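Long-range contact in hybrid kinase (PDB 6QRL), which is a sensor histidine kinase that probably passes phosphate from ATP to histidine, seen here as its pseudo-receiver domain with cyclic di-GMP bound: residues Leu65-Pro79 and Leu88-Leu101. Sequence-based numbering, arbitrary orientation.
Sequences LKPPAGRRSVVLLTP and LKAAGFSGYLIKPL. With C2E (9,9'-[(2R,3R,3aS,5S,7aR,9R,10R,10aS,12S,14aR)-3,5,10,12-tetrahydroxy-5,12-dioxidooctahydro-2H,7H-difuro[3,2-d:3',2'-j][1,3,7,9,2,8]tetraoxadiphosphacyclododecine-2,9-diyl]bis(2-amino-1,9-dihydro-6H-purin-6-one)), chain C.
The F93 ring is sandwiched between P67 and V75: P67 CB sits over the centre of one face, 3.7 Å from the ring centroid, and V75 CB covers the opposite face nearer the rim, both as CH-pi contacts. L65 CD1 closes in obliquely, 3.5 Å from F93 CZ. Beside this tight knot the tips of L88 and L77 meet, CD1 to CD2, so helix 85-91 packs on the V75 and L77 face of the sheet. Parallel strands 73-77 and 95-98 are laced by backbone bonds, V75 N to G95 O, L97 N to V75 O and L77 N to L97 O; K99 N continues the ladder to L77 O at 2.8 Å. The K99 chain, bent at chi3 (-68°), runs past L76 to a salt bridge with D55, the predicted phosphorylation site. Looser packing marks the margins: P79 CG touches I98 CG2 at 3.8 Å where P79 lies at the surface, and one water links S73 N with G92 O, where a Schellman motif ends the helix. The outer edge of 95-98 instead meets the ligand: Y96 N donates to guanine O6, Y96 O accepts from both N1, at 2.7 Å, and N2 of the same guanine, whose N1 lies 3.5 Å above the centre of the Y96 ring, and Y96 OH donates to phosphate O2P. Strand 95-98 thus spends its inner edge on the receiver-fold beta-alpha-beta unit and its outer edge on reading a guanine of cyclic di-GMP.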
loop_
_atom_site.group_PDB
_atom_site.type_symbol
_atom_site.label_atom_id
_atom_site.label_comp_id
_atom_site.label_asym_id
_atom_site.label_seq_id
_atom_site.Cartn_x
_atom_site.Cartn_y
_atom_site.Cartn_z
ATOM N N LEU A 65 0.763 -6.487 11.373
ATOM C CA LEU A 65 0.425 -5.417 10.413
ATOM C C LEU A 65 -0.878 -5.850 9.744
ATOM O O LEU A 65 -0.839 -6.869 9.012
ATOM C CB LEU A 65 1.572 -5.297 9.401
ATOM C CG LEU A 65 1.957 -3.906 8.874
ATOM C CD1 LEU A 65 2.188 -3.933 7.378
ATOM C CD2 LEU A 65 1.037 -2.780 9.288
ATOM N N LYS A 66 -1.969 -5.140 10.008
ATOM C CA LYS A 66 -3.316 -5.503 9.495
ATOM C C LYS A 66 -3.625 -4.604 8.304
ATOM O O LYS A 66 -3.778 -3.395 8.447
ATOM C CB LYS A 66 -4.412 -5.332 10.552
ATOM C CG LYS A 66 -4.011 -5.636 11.982
ATOM C CD LYS A 66 -3.784 -7.121 12.262
ATOM C CE LYS A 66 -3.185 -7.371 13.635
ATOM N NZ LYS A 66 -2.406 -8.632 13.673
ATOM N N PRO A 67 -3.807 -5.173 7.106
ATOM C CA PRO A 67 -4.288 -4.398 5.974
ATOM C C PRO A 67 -5.772 -4.114 6.223
ATOM O O PRO A 67 -6.493 -4.969 6.722
ATOM C CB PRO A 67 -4.005 -5.366 4.817
ATOM C CG PRO A 67 -4.276 -6.720 5.409
ATOM C CD PRO A 67 -3.715 -6.612 6.810
ATOM N N PRO A 68 -6.283 -2.904 5.941
ATOM C CA PRO A 68 -7.707 -2.622 6.151
ATOM C C PRO A 68 -8.638 -3.567 5.368
ATOM O O PRO A 68 -8.430 -3.818 4.168
ATOM C CB PRO A 68 -7.888 -1.197 5.622
ATOM C CG PRO A 68 -6.496 -0.616 5.555
ATOM C CD PRO A 68 -5.529 -1.769 5.396
ATOM N N ALA A 69 -9.670 -4.055 6.045
ATOM C CA ALA A 69 -10.697 -4.950 5.471
ATOM C C ALA A 69 -11.355 -4.258 4.269
ATOM O O ALA A 69 -11.625 -3.043 4.323
ATOM C CB ALA A 69 -11.705 -5.347 6.536
ATOM N N GLY A 70 -11.566 -5.010 3.191
ATOM C CA GLY A 70 -12.280 -4.555 1.991
ATOM C C GLY A 70 -11.457 -3.595 1.153
ATOM O O GLY A 70 -12.004 -3.054 0.179
ATOM N N ARG A 71 -10.176 -3.401 1.468
ATOM C CA ARG A 71 -9.283 -2.518 0.679
ATOM C C ARG A 71 -8.204 -3.358 -0.011
ATOM O O ARG A 71 -8.031 -4.559 0.342
ATOM C CB ARG A 71 -8.735 -1.432 1.605
ATOM C CG ARG A 71 -9.818 -0.536 2.226
ATOM C CD ARG A 71 -10.644 0.260 1.219
ATOM N NE ARG A 71 -9.781 1.167 0.453
ATOM C CZ ARG A 71 -9.635 2.478 0.637
ATOM N NH1 ARG A 71 -10.340 3.110 1.562
ATOM N NH2 ARG A 71 -8.783 3.159 -0.124
ATOM N N ARG A 72 -7.542 -2.749 -0.990
ATOM C CA ARG A 72 -6.445 -3.350 -1.797
ATOM C C ARG A 72 -5.117 -2.768 -1.290
ATOM O O ARG A 72 -4.918 -1.545 -1.434
ATOM C CB ARG A 72 -6.719 -3.072 -3.275
ATOM C CG ARG A 72 -8.131 -3.472 -3.692
ATOM C CD ARG A 72 -8.419 -3.112 -5.119
ATOM N NE ARG A 72 -9.750 -3.574 -5.439
ATOM C CZ ARG A 72 -10.050 -4.563 -6.274
ATOM N NH1 ARG A 72 -9.104 -5.180 -6.968
ATOM N NH2 ARG A 72 -11.319 -4.904 -6.457
ATOM N N SER A 73 -4.297 -3.593 -0.634
ATOM C CA SER A 73 -3.063 -3.130 0.056
ATOM C C SER A 73 -1.862 -3.957 -0.365
ATOM O O SER A 73 -2.001 -5.159 -0.546
ATOM C CB SER A 73 -3.215 -3.191 1.551
ATOM O OG SER A 73 -4.299 -2.393 1.983
ATOM N N VAL A 74 -0.732 -3.281 -0.499
ATOM C CA VAL A 74 0.604 -3.842 -0.818
ATOM C C VAL A 74 1.546 -3.399 0.299
ATOM O O VAL A 74 1.580 -2.190 0.567
ATOM C CB VAL A 74 1.083 -3.309 -2.174
ATOM C CG1 VAL A 74 2.399 -3.922 -2.571
ATOM C CG2 VAL A 74 0.046 -3.531 -3.264
ATOM N N VAL A 75 2.339 -4.312 0.850
ATOM C CA VAL A 75 3.252 -3.980 1.969
ATOM C C VAL A 75 4.651 -3.678 1.403
ATOM O O VAL A 75 5.103 -4.435 0.515
ATOM C CB VAL A 75 3.262 -5.109 3.019
ATOM C CG1 VAL A 75 3.655 -6.450 2.413
ATOM C CG2 VAL A 75 4.173 -4.794 4.190
ATOM N N LEU A 76 5.333 -2.669 1.948
ATOM C CA LEU A 76 6.751 -2.336 1.614
ATOM C C LEU A 76 7.684 -3.013 2.629
ATOM O O LEU A 76 7.580 -2.708 3.829
ATOM C CB LEU A 76 6.949 -0.816 1.667
ATOM C CG LEU A 76 6.509 0.009 0.461
ATOM C CD1 LEU A 76 5.296 -0.553 -0.243
ATOM C CD2 LEU A 76 6.330 1.489 0.806
ATOM N N LEU A 77 8.623 -3.829 2.151
ATOM C CA LEU A 77 9.506 -4.696 2.967
ATOM C C LEU A 77 10.967 -4.395 2.634
ATOM O O LEU A 77 11.256 -4.080 1.464
ATOM C CB LEU A 77 9.206 -6.169 2.655
ATOM C CG LEU A 77 7.801 -6.660 3.014
ATOM C CD1 LEU A 77 7.585 -8.089 2.536
ATOM C CD2 LEU A 77 7.588 -6.597 4.508
ATOM N N THR A 78 11.870 -4.557 3.597
ATOM C CA THR A 78 13.316 -4.708 3.303
ATOM C C THR A 78 13.534 -6.131 2.793
ATOM O O THR A 78 12.722 -7.019 3.069
ATOM C CB THR A 78 14.176 -4.407 4.532
ATOM O OG1 THR A 78 13.961 -5.454 5.486
ATOM C CG2 THR A 78 13.863 -3.041 5.124
ATOM N N PRO A 79 14.636 -6.397 2.062
ATOM C CA PRO A 79 14.979 -7.764 1.675
ATOM C C PRO A 79 15.093 -8.719 2.864
ATOM O O PRO A 79 14.725 -9.882 2.719
ATOM C CB PRO A 79 16.335 -7.619 0.954
ATOM C CG PRO A 79 16.385 -6.175 0.514
ATOM C CD PRO A 79 15.598 -5.403 1.556
ATOM N N LEU A 88 1.899 -12.008 6.051
ATOM C CA LEU A 88 1.286 -10.753 5.533
ATOM C C LEU A 88 0.239 -11.111 4.473
ATOM O O LEU A 88 -0.837 -10.480 4.474
ATOM C CB LEU A 88 2.387 -9.842 4.978
ATOM C CG LEU A 88 3.298 -9.243 6.051
ATOM C CD1 LEU A 88 4.585 -8.709 5.471
ATOM C CD2 LEU A 88 2.587 -8.130 6.756
ATOM N N LYS A 89 0.509 -12.120 3.639
ATOM C CA LYS A 89 -0.525 -12.624 2.695
ATOM C C LYS A 89 -1.720 -13.187 3.479
ATOM O O LYS A 89 -2.837 -12.835 3.115
ATOM C CB LYS A 89 0.053 -13.617 1.691
ATOM C CG LYS A 89 1.139 -13.034 0.791
ATOM C CD LYS A 89 0.634 -12.038 -0.240
ATOM C CE LYS A 89 -0.245 -12.672 -1.297
ATOM N NZ LYS A 89 0.521 -13.588 -2.173
ATOM N N ALA A 90 -1.504 -13.955 4.546
ATOM C CA ALA A 90 -2.591 -14.517 5.395
ATOM C C ALA A 90 -3.386 -13.392 6.048
ATOM O O ALA A 90 -4.586 -13.568 6.228
ATOM C CB ALA A 90 -2.034 -15.440 6.456
ATOM N N ALA A 91 -2.737 -12.286 6.424
ATOM C CA ALA A 91 -3.407 -11.095 6.992
ATOM C C ALA A 91 -4.277 -10.396 5.918
ATOM O O ALA A 91 -5.146 -9.631 6.286
ATOM C CB ALA A 91 -2.375 -10.175 7.589
ATOM N N GLY A 92 -4.047 -10.622 4.628
ATOM C CA GLY A 92 -4.894 -10.072 3.549
ATOM C C GLY A 92 -4.162 -9.132 2.581
ATOM O O GLY A 92 -4.816 -8.524 1.733
ATOM N N PHE A 93 -2.855 -8.944 2.705
ATOM C CA PHE A 93 -2.087 -8.131 1.730
ATOM C C PHE A 93 -2.111 -8.791 0.345
ATOM O O PHE A 93 -1.969 -10.002 0.220
ATOM C CB PHE A 93 -0.659 -7.922 2.213
ATOM C CG PHE A 93 -0.545 -6.797 3.206
ATOM C CD1 PHE A 93 -0.509 -5.477 2.769
ATOM C CD2 PHE A 93 -0.413 -7.057 4.553
ATOM C CE1 PHE A 93 -0.376 -4.436 3.675
ATOM C CE2 PHE A 93 -0.268 -6.015 5.457
ATOM C CZ PHE A 93 -0.262 -4.709 5.018
ATOM N N SER A 94 -2.274 -7.983 -0.686
ATOM C CA SER A 94 -2.333 -8.432 -2.099
ATOM C C SER A 94 -0.947 -8.915 -2.544
ATOM O O SER A 94 -0.851 -9.873 -3.300
ATOM C CB SER A 94 -2.793 -7.280 -2.960
ATOM O OG SER A 94 -2.709 -7.591 -4.342
ATOM N N GLY A 95 0.096 -8.238 -2.092
ATOM C CA GLY A 95 1.481 -8.449 -2.538
ATOM C C GLY A 95 2.428 -7.566 -1.743
ATOM O O GLY A 95 2.008 -6.907 -0.765
ATOM N N TYR A 96 3.683 -7.597 -2.130
ATOM C CA TYR A 96 4.778 -6.867 -1.457
ATOM C C TYR A 96 5.605 -6.156 -2.532
ATOM O O TYR A 96 5.558 -6.537 -3.724
ATOM C CB TYR A 96 5.635 -7.825 -0.634
ATOM C CG TYR A 96 6.444 -8.793 -1.453
ATOM C CD1 TYR A 96 5.958 -10.052 -1.760
ATOM C CD2 TYR A 96 7.694 -8.427 -1.946
ATOM C CE1 TYR A 96 6.682 -10.926 -2.558
ATOM C CE2 TYR A 96 8.444 -9.295 -2.715
ATOM C CZ TYR A 96 7.948 -10.556 -3.007
ATOM O OH TYR A 96 8.693 -11.388 -3.782
ATOM N N LEU A 97 6.335 -5.143 -2.096
ATOM C CA LEU A 97 7.372 -4.421 -2.853
ATOM C C LEU A 97 8.604 -4.378 -1.959
ATOM O O LEU A 97 8.428 -4.157 -0.735
ATOM C CB LEU A 97 6.841 -3.018 -3.149
ATOM C CG LEU A 97 5.742 -2.966 -4.200
ATOM C CD1 LEU A 97 5.088 -1.594 -4.260
ATOM C CD2 LEU A 97 6.319 -3.365 -5.544
ATOM N N ILE A 98 9.783 -4.560 -2.540
ATOM C CA ILE A 98 11.088 -4.527 -1.829
ATOM C C ILE A 98 11.639 -3.105 -1.925
ATOM O O ILE A 98 11.712 -2.570 -3.040
ATOM C CB ILE A 98 12.059 -5.563 -2.427
ATOM C CG1 ILE A 98 11.512 -6.993 -2.341
ATOM C CG2 ILE A 98 13.437 -5.431 -1.792
ATOM C CD1 ILE A 98 11.299 -7.491 -0.914
ATOM N N LYS A 99 11.988 -2.521 -0.774
ATOM C CA LYS A 99 12.669 -1.212 -0.614
ATOM C C LYS A 99 14.152 -1.411 -0.900
ATOM O O LYS A 99 14.749 -2.328 -0.355
ATOM C CB LYS A 99 12.445 -0.662 0.797
ATOM C CG LYS A 99 11.057 -0.099 1.048
ATOM C CD LYS A 99 10.831 0.391 2.496
ATOM C CE LYS A 99 10.798 -0.717 3.535
ATOM N NZ LYS A 99 10.715 -0.132 4.896
ATOM N N PRO A 100 14.799 -0.610 -1.782
ATOM C CA PRO A 100 14.183 0.573 -2.396
ATOM C C PRO A 100 13.326 0.199 -3.621
ATOM O O PRO A 100 13.782 -0.636 -4.369
ATOM C CB PRO A 100 15.426 1.380 -2.851
ATOM C CG PRO A 100 16.469 0.304 -3.206
ATOM C CD PRO A 100 16.158 -0.887 -2.309
ATOM N N LEU A 101 12.154 0.831 -3.802
ATOM C CA LEU A 101 11.133 0.445 -4.818
ATOM C C LEU A 101 11.622 0.731 -6.243
ATOM O O LEU A 101 12.172 1.840 -6.516
ATOM C CB LEU A 101 9.841 1.231 -4.606
ATOM C CG LEU A 101 9.141 1.144 -3.253
ATOM C CD1 LEU A 101 7.647 1.458 -3.404
ATOM C CD2 LEU A 101 9.333 -0.211 -2.582
HETATM P P1 C2E C . 11.493 -11.628 -5.795
HETATM O O2P C2E C . 11.021 -10.578 -4.816
HETATM O O1P C2E C . 11.749 -13.026 -5.318
HETATM O "O5'" C2E C . 10.311 -11.757 -6.868
HETATM C "C5'" C2E C . 10.340 -12.853 -7.784
HETATM C "C4'" C2E C . 9.127 -12.737 -8.657
HETATM O "O4'" C2E C . 7.943 -12.973 -7.872
HETATM C "C3'" C2E C . 8.902 -11.358 -9.255
HETATM O "O3'" C2E C . 9.750 -11.281 -10.414
HETATM C "C2'" C2E C . 7.380 -11.355 -9.519
HETATM O "O2'" C2E C . 7.076 -11.614 -10.873
HETATM C "C1'" C2E C . 6.845 -12.449 -8.586
HETATM N N9 C2E C . 5.886 -12.015 -7.569
HETATM C C8 C2E C . 4.850 -12.774 -7.079
HETATM N N7 C2E C . 4.190 -12.178 -6.114
HETATM C C5 C2E C . 4.842 -10.965 -5.939
HETATM C C6 C2E C . 4.574 -9.909 -5.038
HETATM O O6 C2E C . 3.711 -9.848 -4.161
HETATM N N1 C2E C . 5.485 -8.864 -5.184
HETATM C C2 C2E C . 6.514 -8.822 -6.095
HETATM N N2 C2E C . 7.285 -7.723 -6.075
HETATM N N3 C2E C . 6.771 -9.814 -6.951
HETATM C C4 C2E C . 5.899 -10.851 -6.822
HETATM P P11 C2E C . 10.372 -9.839 -10.741
HETATM O O21 C2E C . 9.244 -8.867 -10.568
HETATM O O11 C2E C . 11.078 -9.926 -12.063
HETATM O O5A C2E C . 11.496 -9.611 -9.622
HETATM C C5A C2E C . 12.782 -10.299 -9.685
HETATM C C4A C2E C . 13.618 -9.888 -8.498
HETATM O O4A C2E C . 14.071 -8.524 -8.677
HETATM C C3A C2E C . 12.906 -9.867 -7.149
HETATM O O3A C2E C . 12.818 -11.201 -6.625
HETATM C C2A C2E C . 13.796 -8.915 -6.355
HETATM O O2A C2E C . 15.013 -9.409 -5.855
HETATM C C1A C2E C . 14.153 -7.876 -7.419
HETATM N N91 C2E C . 13.215 -6.769 -7.394
HETATM C C81 C2E C . 11.996 -6.757 -8.024
HETATM N N71 C2E C . 11.304 -5.667 -7.794
HETATM C C51 C2E C . 12.123 -4.925 -6.954
HETATM C C61 C2E C . 11.901 -3.650 -6.391
HETATM O O61 C2E C . 10.878 -2.954 -6.467
HETATM N N11 C2E C . 12.993 -3.248 -5.615
HETATM C C21 C2E C . 14.147 -3.971 -5.421
HETATM N N21 C2E C . 15.082 -3.380 -4.659
HETATM N N31 C2E C . 14.350 -5.184 -5.928
HETATM C C41 C2E C . 13.309 -5.590 -6.696
HETATM O O HOH W 1 -5.077 -6.244 -0.261
#